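Local structure of cell wall binding protein cwp8 (Peptoclostridium difficile, 5J6Q) at residues Gly309-Ile314 with Asn336-Leu341; Glu300-Arg305 with Glu352-Arg357; Ala313-Gly318 with Lys367-Gly372; Arg294-Val299 with Pro348-Ala353. The protein probably attaches to the bacterial cell wall through its CWB2 modules, as an S-layer-associated cell wall protein. One frame throughout, in Å; residues are numbered along the deposited sequence.

Interaction 1: Gly309-Ile314 with Asn336-Leu341; sequences GEAEAI and NAPILL
Glu312 and Asn336 meet through two hydrogen bonds, one from the backbone and one from the side chains. The backbone N of Glu312 donates to Asn336 O at 3.1 Å. Beside it, Asn336 ND2 donates to Glu312 OE2, also at 3.1 Å. This second bond is not flat: the amide nitrogen comes from above the carboxylate plane, 49° out of it, and the two planar groups stand 76° apart. The side chains run side by side and point the same way. In Glu312, CG sits anti to the carbonyl carbon (chi1 -66°) and the chain is extended beyond it, which carries OE2 to the amide. Farther in, the contact turns apolar. Ala313 CB and Ala337 CB touch at 3.7 Å, and the methyl of Ala337 also lies against Ala313 O. The Pro338 ring is wedged between two side chains, its CD 4.0 Å from Ala311 CB and its CG 4.0 Å from Ile314 CD1. The other branch of Ile314, CG2, reaches Leu340 CD1 at 4.2 Å. Helix 349-359 lies against this apolar side through Ile355 and Val358, while Arg305 NH2 holds Ala337 O. The segments thus lead together into neighbouring parallel strands, 313-318 and 339-342, at the start of the four-stranded parallel sheet of a CWB2 module, an alpha/beta arrangement consistent with the toprim-like fold ascribed to it.

Interaction 2: Glu300-Arg305 with Glu352-Arg357; sequences EVSKER and EAEILR
Glu354 and Arg357 of one helix lie against Ser302 and Lys303 of the other, and the orientation of the Arg357 guanidinium organises the group. Within its own helix Arg357 grips the Glu354 carboxylate edge-on: NE donates to OE2 at 2.9 Å with a nearly straight N-H...O angle of 175°, and OE2 lies in the guanidinium plane. Seen from the acid, the bond arrives on the syn side of OE2, 35° out of the carboxylate plane. NH2 faces OE1 as the second arm of the salt bridge, although the modelled place of OE1 is less certain. Both side chains have CG anti to their backbone N, then bend, Glu354 at chi2 and Arg357 at chi3, so that their charged ends converge between the helices. Across the gap, Lys303 sets its CG over one guanidinium face, 3.7 Å from Arg357 NH2; the two side chains cross at about a right angle. Ser302 O lies at the guanidinium edge, 3.6 Å from NH2. Ser302 OG also approaches Glu354 OE1, in a hydrogen bond that is weak and doubtful because of the position of OE1. The short helix axes are nearly parallel, 7° apart, with a closest approach of 10.9 Å, a separation filled mainly by the Glu354, Arg357 and Lys303 side chains. Outside the pair, Arg357 also bonds Phe306 O and forms a salt bridge with Asp308. The chemistry implies a charge-compensated interface: the salt bridge probably offsets the cost of placing the buried Glu354 carboxylate between helices, and its in-plane arm limits rotation of the guanidinium.

Interaction 3: Ala313-Gly318 with Lys367-Gly372; sequences AIILVG and KIYIVG
With chi1 of -57°, Tyr369 sets its CG anti to the carbonyl carbon and beside its own backbone N, which directs the ring back along the strand toward Ala313. Ring atom CE1 thereby comes 4.1 Å from Ala313 CB, at the ring edge. Ile315, with CG1 likewise anti to the carbonyl carbon (chi1 -46°), brings CD1 within 4.0 Å of Tyr369 CD1, while its CG2 branch points on to Val371 CG2 at 3.7 Å. Ala313, Ile315 and Tyr369 point to one face of the sheet. On the other, Ile314 and Ile368 lie side by side, pointing the same way, their CG1 atoms 3.8 Å apart, and Leu316 stands likewise beside Ile370. Backbone bonds fix this pairing: Tyr369 N donates to Ile314 O at 2.8 Å and Leu316 N to Tyr369 O at 2.8 Å, with Ile314 N to Lys367 O and Val371 N to Leu316 O completing the ladder. The strand axes are 4.7 Å apart and 17° from parallel. Strand 339-342 flanks 313-318, and 392-396 flanks 367-371. This is the central pair of a parallel sheet with strand order 2-1-3-4, with helix 349-359 packed on Ile314, consistent with the toprim-like alpha/beta fold of the CWB2 module.

Interaction 4: Arg294-Val299 with Pro348-Ala353; sequences RFTTAV and PSEIEA. With SO4 (sulfate ion), chain D.
Phe295 receives Pro348 over one face of its ring: Pro348 CG lies 4.1 Å from the ring centroid and 16° off the ring normal, a CH-pi contact, with the proline crossing at about a right angle. Arg294 CG covers the opposite face. Ile351 adds CG1 obliquely, 4.1 Å from Phe295 CD2, and its CD1 extends to Val299 CG2 at 3.9 Å. Farther out, Thr296 CG2 meets Glu350 CG at 3.9 Å. In Thr296, OG1 sits between backbone N and carbonyl carbon (chi1 45°), bonded to Ser293 N and Asp292, and CG2, anti to that carbon, faces Glu350. The axes run 9.4 Å apart at 17°, and Leu340 and Leu341 of strand 339-342 lie against the pair. Pro348, the N-cap residue just before helix 349-359, meets Phe295 from there. At the start of the other helix a sulfate, probably from the crystallisation liquor, is bound by Arg294: O3 accepts from backbone N at 3.1 Å and from NE at 3.0 Å, while NH1 reaches O1. Gln529 NE2 also bonds the ion. The seam is mainly apolar, with Glu350 contributing its CG, whereas the anion is held by Arg294 and probably stabilised by the positive helix N-terminus.

All four contacts belong to one CWB2 unit. Interactions 1 and 3 are both buried; only the Glu312-Asn336 end of interaction 1 reaches the surface. Interaction 3 is backbone-bonded strand pairing between hydrophobic faces, and interaction 1 extends the same sheet to strand 339-342, sharing Ala313 and Ile314. Interactions 2 and 4 join the same two helices, 294-305 and 349-359, at successive levels, their centres 8 Å apart, and both are only partly buried. Their chemistry differs: a salt bridge and lysine packing toward the C-terminal end, aromatic and aliphatic packing at the N-terminal end. A backbone hydrogen bond from Gly309 N to Arg357 O ties interaction 1 to the helix of interaction 2.

Interaction 1: Gly309-Ile314 with Asn336-Leu341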
loop_
_atom_site.group_PDB
_atom_site.type_symbol
_atom_site.label_atom_id
_atom_site.label_comp_id
_atom_site.label_asym_id
_atom_site.label_seq_id
_atom_site.Cartn_x
_atom_site.Cartn_y
_atom_site.Cartn_z
ATOM N N GLY A 309 -15.619 16.284 17.686
ATOM C CA GLY A 309 -16.636 16.772 18.602
ATOM C C GLY A 309 -17.898 15.956 18.808
ATOM O O GLY A 309 -18.860 16.415 19.435
ATOM N N GLU A 310 -17.917 14.732 18.330
ATOM C CA GLU A 310 -19.124 13.907 18.440
ATOM C C GLU A 310 -19.150 13.035 19.717
ATOM O O GLU A 310 -20.162 12.416 20.005
ATOM C CB GLU A 310 -19.194 13.080 17.156
ATOM C CG GLU A 310 -20.450 12.261 16.957
ATOM C CD GLU A 310 -20.434 11.649 15.582
ATOM O OE1 GLU A 310 -21.012 12.276 14.644
ATOM O OE2 GLU A 310 -19.804 10.558 15.434
ATOM N N ALA A 311 -18.055 12.974 20.517
ATOM C CA ALA A 311 -18.142 12.169 21.746
ATOM C C ALA A 311 -18.831 12.980 22.900
ATOM O O ALA A 311 -18.525 14.175 23.105
ATOM C CB ALA A 311 -16.734 11.728 22.211
ATOM N N GLU A 312 -19.661 12.288 23.703
ATOM C CA GLU A 312 -20.337 12.942 24.765
ATOM C C GLU A 312 -19.564 12.860 26.014
ATOM O O GLU A 312 -19.859 13.575 26.982
ATOM C CB GLU A 312 -21.734 12.343 24.886
ATOM C CG GLU A 312 -22.509 12.703 23.619
ATOM C CD GLU A 312 -23.724 11.854 23.394
ATOM O OE1 GLU A 312 -24.307 11.953 22.293
ATOM O OE2 GLU A 312 -24.099 11.094 24.309
ATOM N N ALA A 313 -18.518 12.044 26.004
ATOM C CA ALA A 313 -17.726 11.868 27.216
ATOM C C ALA A 313 -16.411 11.169 26.920
ATOM O O ALA A 313 -16.131 10.827 25.765
ATOM C CB ALA A 313 -18.516 11.042 28.232
ATOM N N ILE A 314 -15.578 10.997 27.970
ATOM C CA ILE A 314 -14.278 10.320 27.862
ATOM C C ILE A 314 -14.280 9.241 29.011
ATOM O O ILE A 314 -14.760 9.544 30.112
ATOM C CB ILE A 314 -13.041 11.263 28.065
ATOM C CG1 ILE A 314 -13.080 12.479 27.104
ATOM C CG2 ILE A 314 -11.692 10.431 27.906
ATOM C CD1 ILE A 314 -12.699 12.170 25.673
ATOM N N ASN A 336 -21.473 7.063 25.197
ATOM C CA ASN A 336 -20.910 7.407 23.874
ATOM C C ASN A 336 -19.545 8.081 24.006
ATOM O O ASN A 336 -19.336 9.191 23.543
ATOM C CB ASN A 336 -21.898 8.313 23.147
ATOM C CG ASN A 336 -23.210 7.600 22.983
ATOM O OD1 ASN A 336 -23.269 6.582 22.285
ATOM N ND2 ASN A 336 -24.302 8.053 23.601
ATOM N N ALA A 337 -18.632 7.402 24.668
ATOM C CA ALA A 337 -17.299 7.917 24.991
ATOM C C ALA A 337 -16.254 6.934 24.543
ATOM O O ALA A 337 -16.559 5.740 24.551
ATOM C CB ALA A 337 -17.169 8.079 26.504
ATOM N N PRO A 338 -15.045 7.354 24.149
ATOM C CA PRO A 338 -13.961 6.388 23.720
ATOM C C PRO A 338 -13.280 5.845 24.943
ATOM O O PRO A 338 -13.292 6.561 25.966
ATOM C CB PRO A 338 -12.959 7.251 22.989
ATOM C CG PRO A 338 -13.167 8.712 23.735
ATOM C CD PRO A 338 -14.671 8.767 23.923
ATOM N N ILE A 339 -12.580 4.673 24.830
ATOM C CA ILE A 339 -11.905 4.236 25.981
ATOM C C ILE A 339 -10.504 4.625 25.666
ATOM O O ILE A 339 -9.896 4.152 24.720
ATOM C CB ILE A 339 -12.116 2.773 26.392
ATOM C CG1 ILE A 339 -13.544 2.518 26.904
ATOM C CG2 ILE A 339 -11.116 2.488 27.491
ATOM C CD1 ILE A 339 -14.057 0.948 26.871
ATOM N N LEU A 340 -9.975 5.569 26.415
ATOM C CA LEU A 340 -8.642 6.039 26.073
ATOM C C LEU A 340 -7.785 5.611 27.264
ATOM O O LEU A 340 -8.334 5.174 28.247
ATOM C CB LEU A 340 -8.565 7.573 25.812
ATOM C CG LEU A 340 -9.279 8.002 24.497
ATOM C CD1 LEU A 340 -9.475 9.572 24.464
ATOM C CD2 LEU A 340 -8.448 7.602 23.258
ATOM N N LEU A 341 -6.489 5.752 27.190
ATOM C CA LEU A 341 -5.630 5.204 28.213
ATOM C C LEU A 341 -4.676 6.248 28.772
ATOM O O LEU A 341 -4.165 7.062 28.002
ATOM C CB LEU A 341 -4.771 4.089 27.541
ATOM C CG LEU A 341 -5.542 2.980 26.752
ATOM C CD1 LEU A 341 -4.558 2.102 25.922
ATOM C CD2 LEU A 341 -6.298 2.121 27.666
#

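Interaction 2: Glu300-Arg305 with Glu352-Arg357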
loop_
_atom_site.group_PDB
_atom_site.type_symbol
_atom_site.label_atom_id
_atom_site.label_comp_id
_atom_site.label_asym_id
_atom_site.label_seq_id
_atom_site.Cartn_x
_atom_site.Cartn_y
_atom_site.Cartn_z
ATOM N N GLU A 300 -6.782 5.407 17.244
ATOM C CA GLU A 300 -7.369 4.949 15.967
ATOM C C GLU A 300 -8.747 4.319 16.159
ATOM O O GLU A 300 -9.591 4.490 15.255
ATOM C CB GLU A 300 -6.455 3.971 15.166
ATOM C CG GLU A 300 -5.130 4.616 14.741
ATOM C CD GLU A 300 -5.357 5.903 13.892
ATOM O OE1 GLU A 300 -6.041 5.817 12.891
ATOM O OE2 GLU A 300 -4.863 6.976 14.256
ATOM N N VAL A 301 -9.006 3.608 17.279
ATOM C CA VAL A 301 -10.378 3.125 17.525
ATOM C C VAL A 301 -11.281 4.375 17.720
ATOM O O VAL A 301 -12.376 4.440 17.142
ATOM C CB VAL A 301 -10.529 2.196 18.763
ATOM C CG1 VAL A 301 -12.007 1.945 19.140
ATOM C CG2 VAL A 301 -9.844 0.863 18.450
ATOM N N SER A 302 -10.816 5.344 18.503
ATOM C CA SER A 302 -11.611 6.557 18.748
ATOM C C SER A 302 -11.914 7.269 17.413
ATOM O O SER A 302 -13.068 7.660 17.174
ATOM C CB SER A 302 -10.907 7.496 19.716
ATOM O OG SER A 302 -11.814 8.486 20.161
ATOM N N LYS A 303 -10.918 7.398 16.520
ATOM C CA LYS A 303 -11.260 8.011 15.231
ATOM C C LYS A 303 -12.310 7.224 14.453
ATOM O O LYS A 303 -13.104 7.826 13.729
ATOM C CB LYS A 303 -10.027 8.191 14.395
ATOM C CG LYS A 303 -9.160 9.301 15.050
ATOM C CD LYS A 303 -7.746 9.046 14.579
ATOM C CE LYS A 303 -6.784 10.166 14.917
ATOM N NZ LYS A 303 -5.729 10.216 13.875
ATOM N N GLU A 304 -12.363 5.889 14.640
ATOM C CA GLU A 304 -13.335 5.132 13.924
ATOM C C GLU A 304 -14.688 5.359 14.523
ATOM O O GLU A 304 -15.672 5.455 13.793
ATOM C CB GLU A 304 -12.984 3.637 13.926
ATOM C CG GLU A 304 -13.866 2.859 12.988
ATOM C CD GLU A 304 -13.627 3.211 11.507
ATOM O OE1 GLU A 304 -12.454 3.562 11.124
ATOM O OE2 GLU A 304 -14.614 3.108 10.752
ATOM N N ARG A 305 -14.752 5.473 15.849
ATOM C CA ARG A 305 -16.022 5.661 16.516
ATOM C C ARG A 305 -16.565 7.096 16.424
ATOM O O ARG A 305 -17.783 7.252 16.335
ATOM C CB ARG A 305 -15.885 5.294 18.014
ATOM C CG ARG A 305 -15.513 3.815 18.149
ATOM C CD ARG A 305 -15.459 3.353 19.586
ATOM N NE ARG A 305 -16.713 3.631 20.286
ATOM C CZ ARG A 305 -16.770 3.986 21.551
ATOM N NH1 ARG A 305 -17.953 4.237 22.117
ATOM N NH2 ARG A 305 -15.663 4.072 22.277
ATOM N N GLU A 352 -4.241 13.237 24.991
ATOM C CA GLU A 352 -4.746 14.562 25.327
ATOM C C GLU A 352 -5.303 15.160 24.069
ATOM O O GLU A 352 -6.442 15.660 24.057
ATOM C CB GLU A 352 -3.577 15.421 25.904
ATOM C CG GLU A 352 -3.905 16.902 26.021
ATOM C CD GLU A 352 -2.799 17.661 26.728
ATOM O OE1 GLU A 352 -1.702 17.728 26.172
ATOM O OE2 GLU A 352 -3.025 18.150 27.838
ATOM N N ALA A 353 -4.520 15.070 22.976
ATOM C CA ALA A 353 -4.928 15.563 21.658
ATOM C C ALA A 353 -6.205 14.898 21.192
ATOM O O ALA A 353 -7.009 15.587 20.570
ATOM C CB ALA A 353 -3.799 15.345 20.637
ATOM N N GLU A 354 -6.461 13.534 21.508
ATOM C CA GLU A 354 -7.715 12.868 21.019
ATOM C C GLU A 354 -8.829 13.321 21.925
ATOM O O GLU A 354 -9.971 13.451 21.471
ATOM C CB GLU A 354 -7.637 11.287 20.976
ATOM C CG GLU A 354 -8.929 10.595 20.580
ATOM C CD GLU A 354 -9.263 10.724 19.074
ATOM O OE1 GLU A 354 -10.204 10.085 18.662
ATOM O OE2 GLU A 354 -8.614 11.492 18.326
ATOM N N ILE A 355 -8.543 13.534 23.216
ATOM C CA ILE A 355 -9.606 14.119 24.091
ATOM C C ILE A 355 -10.211 15.446 23.455
ATOM O O ILE A 355 -11.425 15.610 23.353
ATOM C CB ILE A 355 -9.046 14.531 25.451
ATOM C CG1 ILE A 355 -8.464 13.293 26.153
ATOM C CG2 ILE A 355 -10.240 15.209 26.382
ATOM C CD1 ILE A 355 -9.562 12.400 26.547
ATOM N N LEU A 356 -9.342 16.343 23.019
ATOM C CA LEU A 356 -9.806 17.615 22.442
ATOM C C LEU A 356 -10.614 17.418 21.219
ATOM O O LEU A 356 -11.668 18.008 21.040
ATOM C CB LEU A 356 -8.593 18.486 22.117
ATOM C CG LEU A 356 -7.782 18.897 23.351
ATOM C CD1 LEU A 356 -6.644 19.845 22.894
ATOM C CD2 LEU A 356 -8.642 19.594 24.405
ATOM N N ARG A 357 -10.151 16.541 20.362
ATOM C CA ARG A 357 -10.783 16.277 19.084
ATOM C C ARG A 357 -12.153 15.747 19.234
ATOM O O ARG A 357 -13.062 16.243 18.530
ATOM C CB ARG A 357 -9.966 15.262 18.236
ATOM C CG ARG A 357 -10.435 15.262 16.765
ATOM C CD ARG A 357 -9.971 14.036 15.938
ATOM N NE ARG A 357 -10.436 12.760 16.496
ATOM C CZ ARG A 357 -11.608 12.208 16.229
ATOM N NH1 ARG A 357 -12.455 12.788 15.394
ATOM N NH2 ARG A 357 -11.950 11.048 16.819
#

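Interaction 3: Ala313-Gly318 with Lys367-Gly372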
loop_
_atom_site.group_PDB
_atom_site.type_symbol
_atom_site.label_atom_id
_atom_site.label_comp_id
_atom_site.label_asym_id
_atom_site.label_seq_id
_atom_site.Cartn_x
_atom_site.Cartn_y
_atom_site.Cartn_z
ATOM N N ALA A 313 -18.518 12.044 26.004
ATOM C CA ALA A 313 -17.726 11.868 27.216
ATOM C C ALA A 313 -16.411 11.169 26.920
ATOM O O ALA A 313 -16.131 10.827 25.765
ATOM C CB ALA A 313 -18.516 11.042 28.232
ATOM N N ILE A 314 -15.578 10.997 27.970
ATOM C CA ILE A 314 -14.278 10.320 27.862
ATOM C C ILE A 314 -14.280 9.241 29.011
ATOM O O ILE A 314 -14.760 9.544 30.112
ATOM C CB ILE A 314 -13.041 11.263 28.065
ATOM C CG1 ILE A 314 -13.080 12.479 27.104
ATOM C CG2 ILE A 314 -11.692 10.431 27.906
ATOM C CD1 ILE A 314 -12.699 12.170 25.673
ATOM N N ILE A 315 -13.865 7.985 28.698
ATOM C CA ILE A 315 -13.646 6.993 29.691
ATOM C C ILE A 315 -12.143 6.895 29.650
ATOM O O ILE A 315 -11.577 6.622 28.580
ATOM C CB ILE A 315 -14.272 5.609 29.461
ATOM C CG1 ILE A 315 -15.738 5.702 29.006
ATOM C CG2 ILE A 315 -14.198 4.839 30.798
ATOM C CD1 ILE A 315 -16.676 6.071 30.191
ATOM N N LEU A 316 -11.485 7.081 30.781
ATOM C CA LEU A 316 -10.021 7.031 30.860
ATOM C C LEU A 316 -9.595 5.900 31.848
ATOM O O LEU A 316 -10.021 5.905 32.995
ATOM C CB LEU A 316 -9.565 8.387 31.339
ATOM C CG LEU A 316 -8.112 8.715 31.136
ATOM C CD1 LEU A 316 -7.692 8.493 29.707
ATOM C CD2 LEU A 316 -7.945 10.229 31.502
ATOM N N VAL A 317 -8.806 4.880 31.385
ATOM C CA VAL A 317 -8.457 3.797 32.320
ATOM C C VAL A 317 -6.944 3.741 32.410
ATOM O O VAL A 317 -6.286 4.439 31.635
ATOM C CB VAL A 317 -9.162 2.478 31.790
ATOM C CG1 VAL A 317 -8.540 2.005 30.494
ATOM C CG2 VAL A 317 -9.089 1.355 32.811
ATOM N N GLY A 318 -6.346 2.991 33.360
ATOM C CA GLY A 318 -4.887 2.882 33.384
ATOM C C GLY A 318 -4.453 2.000 32.197
ATOM O O GLY A 318 -5.190 1.070 31.807
ATOM N N LYS A 367 -18.380 15.179 30.300
ATOM C CA LYS A 367 -17.627 14.607 31.385
ATOM C C LYS A 367 -16.484 13.621 30.972
ATOM O O LYS A 367 -16.529 12.997 29.937
ATOM C CB LYS A 367 -18.612 13.848 32.252
ATOM C CG LYS A 367 -19.365 14.770 33.189
ATOM C CD LYS A 367 -20.853 14.601 33.017
ATOM C CE LYS A 367 -21.401 13.675 34.068
ATOM N NZ LYS A 367 -22.771 13.227 33.713
ATOM N N ILE A 368 -15.512 13.512 31.831
ATOM C CA ILE A 368 -14.358 12.663 31.736
ATOM C C ILE A 368 -14.426 11.760 32.997
ATOM O O ILE A 368 -14.361 12.298 34.121
ATOM C CB ILE A 368 -13.026 13.435 31.743
ATOM C CG1 ILE A 368 -12.886 14.307 30.468
ATOM C CG2 ILE A 368 -11.857 12.439 31.867
ATOM C CD1 ILE A 368 -11.629 15.179 30.526
ATOM N N TYR A 369 -14.658 10.405 32.800
ATOM C CA TYR A 369 -14.663 9.498 33.904
ATOM C C TYR A 369 -13.301 8.820 33.956
ATOM O O TYR A 369 -12.844 8.324 32.919
ATOM C CB TYR A 369 -15.706 8.411 33.726
ATOM C CG TYR A 369 -17.117 8.895 33.541
ATOM C CD1 TYR A 369 -17.563 9.338 32.310
ATOM C CD2 TYR A 369 -18.027 8.874 34.599
ATOM C CE1 TYR A 369 -18.888 9.739 32.121
ATOM C CE2 TYR A 369 -19.347 9.276 34.425
ATOM C CZ TYR A 369 -19.773 9.710 33.185
ATOM O OH TYR A 369 -21.086 10.125 33.022
ATOM N N ILE A 370 -12.659 8.773 35.097
ATOM C CA ILE A 370 -11.381 8.074 35.267
ATOM C C ILE A 370 -11.771 6.766 35.999
ATOM O O ILE A 370 -12.328 6.837 37.083
ATOM C CB ILE A 370 -10.445 8.998 36.059
ATOM C CG1 ILE A 370 -9.990 10.120 35.134
ATOM C CG2 ILE A 370 -9.231 8.254 36.631
ATOM C CD1 ILE A 370 -9.516 11.356 35.827
ATOM N N VAL A 371 -11.570 5.589 35.366
ATOM C CA VAL A 371 -11.903 4.325 36.019
ATOM C C VAL A 371 -10.666 3.780 36.746
ATOM O O VAL A 371 -9.572 3.861 36.195
ATOM C CB VAL A 371 -12.432 3.377 34.935
ATOM C CG1 VAL A 371 -12.684 1.973 35.508
ATOM C CG2 VAL A 371 -13.728 3.958 34.345
ATOM N N GLY A 372 -10.819 3.254 37.975
ATOM C CA GLY A 372 -9.675 2.734 38.698
ATOM C C GLY A 372 -9.182 3.711 39.751
ATOM O O GLY A 372 -9.573 4.886 39.782
#

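Interaction 4: Arg294-Val299 with Pro348-Ala353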
loop_
_atom_site.group_PDB
_atom_site.type_symbol
_atom_site.label_atom_id
_atom_site.label_comp_id
_atom_site.label_asym_id
_atom_site.label_seq_id
_atom_site.Cartn_x
_atom_site.Cartn_y
_atom_site.Cartn_z
ATOM N N ARG A 294 -0.248 0.903 22.311
ATOM C CA ARG A 294 -1.631 0.778 22.808
ATOM C C ARG A 294 -2.314 2.148 22.863
ATOM O O ARG A 294 -3.527 2.277 22.542
ATOM C CB ARG A 294 -1.641 0.087 24.188
ATOM C CG ARG A 294 -0.947 0.915 25.303
ATOM C CD ARG A 294 -0.730 0.063 26.579
ATOM N NE ARG A 294 -0.116 -1.218 26.264
ATOM C CZ ARG A 294 -0.380 -2.357 26.910
ATOM N NH1 ARG A 294 0.208 -3.489 26.537
ATOM N NH2 ARG A 294 -1.229 -2.371 27.929
ATOM N N PHE A 295 -1.559 3.194 23.210
ATOM C CA PHE A 295 -2.102 4.605 23.165
ATOM C C PHE A 295 -2.519 5.030 21.742
ATOM O O PHE A 295 -3.615 5.566 21.587
ATOM C CB PHE A 295 -1.031 5.679 23.656
ATOM C CG PHE A 295 -0.527 5.289 25.020
ATOM C CD1 PHE A 295 0.743 4.748 25.179
ATOM C CD2 PHE A 295 -1.342 5.405 26.136
ATOM C CE1 PHE A 295 1.189 4.322 26.439
ATOM C CE2 PHE A 295 -0.902 4.977 27.390
ATOM C CZ PHE A 295 0.367 4.428 27.529
ATOM N N THR A 296 -1.655 4.784 20.684
ATOM C CA THR A 296 -2.058 5.266 19.332
ATOM C C THR A 296 -3.121 4.316 18.693
ATOM O O THR A 296 -4.014 4.790 17.938
ATOM C CB THR A 296 -0.857 5.532 18.471
ATOM O OG1 THR A 296 0.075 4.420 18.617
ATOM C CG2 THR A 296 -0.176 6.851 18.890
ATOM N N THR A 297 -3.062 3.002 19.020
ATOM C CA THR A 297 -4.182 2.118 18.603
ATOM C C THR A 297 -5.457 2.639 19.242
ATOM O O THR A 297 -6.470 2.769 18.526
ATOM C CB THR A 297 -3.941 0.682 19.031
ATOM O OG1 THR A 297 -2.733 0.249 18.376
ATOM C CG2 THR A 297 -5.130 -0.243 18.702
ATOM N N ALA A 298 -5.448 2.987 20.540
ATOM C CA ALA A 298 -6.689 3.500 21.235
ATOM C C ALA A 298 -7.254 4.781 20.530
ATOM O O ALA A 298 -8.484 4.902 20.325
ATOM C CB ALA A 298 -6.419 3.761 22.725
ATOM N N VAL A 299 -6.352 5.687 20.085
ATOM C CA VAL A 299 -6.799 6.839 19.276
ATOM C C VAL A 299 -7.419 6.392 17.948
ATOM O O VAL A 299 -8.461 6.940 17.514
ATOM C CB VAL A 299 -5.610 7.801 18.997
ATOM C CG1 VAL A 299 -6.088 8.982 18.150
ATOM C CG2 VAL A 299 -4.956 8.305 20.331
ATOM N N PRO A 348 -0.187 10.905 27.967
ATOM C CA PRO A 348 0.631 11.062 26.760
ATOM C C PRO A 348 -0.062 12.140 25.865
ATOM O O PRO A 348 -1.278 12.208 25.971
ATOM C CB PRO A 348 0.632 9.637 26.157
ATOM C CG PRO A 348 0.381 8.750 27.351
ATOM C CD PRO A 348 -0.689 9.535 28.113
ATOM N N SER A 349 0.660 12.899 25.017
ATOM C CA SER A 349 0.074 13.962 24.235
ATOM C C SER A 349 -0.916 13.465 23.206
ATOM O O SER A 349 -1.848 14.195 22.873
ATOM C CB SER A 349 1.153 14.796 23.535
ATOM O OG SER A 349 1.890 14.083 22.561
ATOM N N GLU A 350 -0.729 12.251 22.714
ATOM C CA GLU A 350 -1.606 11.651 21.714
ATOM C C GLU A 350 -2.980 11.488 22.224
ATOM O O GLU A 350 -3.916 11.695 21.496
ATOM C CB GLU A 350 -1.063 10.270 21.270
ATOM C CG GLU A 350 0.151 10.421 20.379
ATOM C CD GLU A 350 1.471 10.283 21.167
ATOM O OE1 GLU A 350 2.478 10.100 20.497
ATOM O OE2 GLU A 350 1.476 10.355 22.443
ATOM N N ILE A 351 -3.110 11.101 23.472
ATOM C CA ILE A 351 -4.395 10.876 24.143
ATOM C C ILE A 351 -5.047 12.296 24.507
ATOM O O ILE A 351 -6.240 12.502 24.340
ATOM C CB ILE A 351 -4.121 10.035 25.406
ATOM C CG1 ILE A 351 -3.745 8.516 25.027
ATOM C CG2 ILE A 351 -5.320 10.095 26.350
ATOM C CD1 ILE A 351 -4.758 7.722 24.175
ATOM N N GLU A 352 -4.241 13.237 24.991
ATOM C CA GLU A 352 -4.746 14.562 25.327
ATOM C C GLU A 352 -5.303 15.160 24.069
ATOM O O GLU A 352 -6.442 15.660 24.057
ATOM C CB GLU A 352 -3.577 15.421 25.904
ATOM C CG GLU A 352 -3.905 16.902 26.021
ATOM C CD GLU A 352 -2.799 17.661 26.728
ATOM O OE1 GLU A 352 -1.702 17.728 26.172
ATOM O OE2 GLU A 352 -3.025 18.150 27.838
ATOM N N ALA A 353 -4.520 15.070 22.976
ATOM C CA ALA A 353 -4.928 15.563 21.658
ATOM C C ALA A 353 -6.205 14.898 21.192
ATOM O O ALA A 353 -7.009 15.587 20.570
ATOM C CB ALA A 353 -3.799 15.345 20.637
HETATM S S SO4 D . 2.319 -1.636 23.542
HETATM O O1 SO4 D . 2.510 -2.754 24.513
HETATM O O2 SO4 D . 3.492 -1.283 22.947
HETATM O O3 SO4 D . 1.823 -0.486 24.164
HETATM O O4 SO4 D . 1.327 -2.076 22.469
#